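Side-chain contact in proline dehydrogenase (PDB 3HAZ), which probably oxidises proline to glutamate in two steps, pairing an FAD-dependent proline dehydrogenase with an NAD-dependent aldehyde dehydrogenase of the 1-pyrroline-5-carboxylate type: residues A[173-176]-A[177-180]. Residues are numbered along the deposited sequence; the frame is centred on the assembly and turned at random.
Sequences ETIE and QALE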
loop_
_atom_site.group_PDB
_atom_site.type_symbol
_atom_site.label_atom_id
_atom_site.label_comp_id
_atom_site.label_asym_id
_atom_site.label_seq_id
_atom_site.Cartn_x
_atom_site.Cartn_y
_atom_site.Cartn_z
ATOM N N GLU A 173 18.810 57.846 12.128
ATOM C CA GLU A 173 19.829 57.727 11.094
ATOM C C GLU A 173 21.206 57.516 11.715
ATOM O O GLU A 173 22.065 56.851 11.136
ATOM C CB GLU A 173 19.835 58.960 10.195
ATOM C CG GLU A 173 18.619 59.066 9.296
ATOM C CD GLU A 173 18.813 60.069 8.173
ATOM O OE1 GLU A 173 19.976 60.429 7.883
ATOM O OE2 GLU A 173 17.799 60.494 7.578
ATOM N N THR A 174 21.400 58.087 12.896
ATOM C CA THR A 174 22.632 57.920 13.653
ATOM C C THR A 174 22.244 57.544 15.076
ATOM O O THR A 174 21.080 57.663 15.451
ATOM C CB THR A 174 23.441 59.232 13.717
ATOM O OG1 THR A 174 22.669 60.245 14.379
ATOM C CG2 THR A 174 23.835 59.710 12.313
ATOM N N ILE A 175 23.211 57.107 15.874
ATOM C CA ILE A 175 22.912 56.718 17.248
ATOM C C ILE A 175 22.398 57.935 18.028
ATOM O O ILE A 175 21.450 57.824 18.810
ATOM C CB ILE A 175 24.128 56.022 17.949
ATOM C CG1 ILE A 175 23.716 55.383 19.281
ATOM C CG2 ILE A 175 25.259 57.006 18.203
ATOM C CD1 ILE A 175 22.542 54.414 19.184
ATOM N N GLU A 176 22.994 59.103 17.785
ATOM C CA GLU A 176 22.586 60.330 18.481
ATOM C C GLU A 176 21.101 60.613 18.300
ATOM O O GLU A 176 20.422 61.039 19.232
ATOM C CB GLU A 176 23.393 61.552 18.006
ATOM C CG GLU A 176 24.869 61.519 18.350
ATOM C CD GLU A 176 25.684 60.733 17.336
ATOM O OE1 GLU A 176 25.111 60.307 16.309
ATOM O OE2 GLU A 176 26.899 60.540 17.564
ATOM N N GLN A 177 20.603 60.385 17.090
ATOM C CA GLN A 177 19.209 60.671 16.781
ATOM C C GLN A 177 18.310 59.677 17.511
ATOM O O GLN A 177 17.291 60.050 18.089
ATOM C CB GLN A 177 18.991 60.597 15.270
ATOM C CG GLN A 177 17.538 60.665 14.807
ATOM C CD GLN A 177 17.433 61.003 13.319
ATOM O OE1 GLN A 177 17.024 60.167 12.502
ATOM N NE2 GLN A 177 17.839 62.227 12.958
ATOM N N ALA A 178 18.704 58.407 17.483
ATOM C CA ALA A 178 17.969 57.363 18.187
ATOM C C ALA A 178 17.883 57.679 19.675
ATOM O O ALA A 178 16.809 57.624 20.260
ATOM C CB ALA A 178 18.631 56.007 17.976
ATOM N N LEU A 179 19.025 58.007 20.270
ATOM C CA LEU A 179 19.113 58.293 21.696
ATOM C C LEU A 179 18.283 59.511 22.095
ATOM O O LEU A 179 17.621 59.503 23.131
ATOM C CB LEU A 179 20.577 58.486 22.112
ATOM C CG LEU A 179 21.424 57.213 22.115
ATOM C CD1 LEU A 179 22.895 57.559 22.295
ATOM C CD2 LEU A 179 20.940 56.220 23.203
ATOM N N GLU A 180 18.327 60.561 21.281
ATOM C CA GLU A 180 17.511 61.742 21.552
ATOM C C GLU A 180 16.027 61.377 21.493
ATOM O O GLU A 180 15.224 61.828 22.317
ATOM C CB GLU A 180 17.830 62.878 20.565
ATOM C CG GLU A 180 17.187 64.211 20.933
ATOM C CD GLU A 180 17.668 64.752 22.274
ATOM O OE1 GLU A 180 18.834 64.491 22.656
ATOM O OE2 GLU A 180 16.871 65.433 22.949
HETATM O O HOH W 1 15.747 59.725 10.052
#
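Thr174 and Gln177 meet where the extended Thr174 leads into helix 175-182: Thr174 O accepts from Ala178 N at 3.2 Å, the first regular i to i+4 bond, and Ile175 O and Glu176 O follow with Leu179 N and Glu180 N. Threonine suits the N-cap because its short side chain carries a hydroxyl oxygen that can accept from a first-turn N-H that no preceding helical carbonyl serves. With chi1 at 61°, OG1 sits between the backbone N and the carbonyl carbon and accepts a weak bond from Gln177 N at 3.4 Å. Glu176, bent at chi2 (84°), curls back so that its OE1 takes the hydrogen bond of Thr174 OG1 at 3.1 Å, nearly along the C-O axis; a carboxylate here also probably suits the positive end of the helix dipole. Gln177 reaches back past the cap, its extended chain carrying OE1 to Glu173 N at 3.0 Å. That bond is nearly straight at the hydrogen, although the donor stands above the amide plane. A water donates a second hydrogen bond to Gln177 OE1 (2.8 Å) and a weak one to Glu173 OE2. On the inner face, Ile175 CG1 lies against Leu179 CD1 at 3.8 Å; branched apolar side chains suit this face, Ile175 packing on Ala213 and Met196 and the buried Leu179 on Phe194. The whole is a threonine N-cap, OG1 accepting from the N-H three residues on, at the periphery of the proline dehydrogenase barrel.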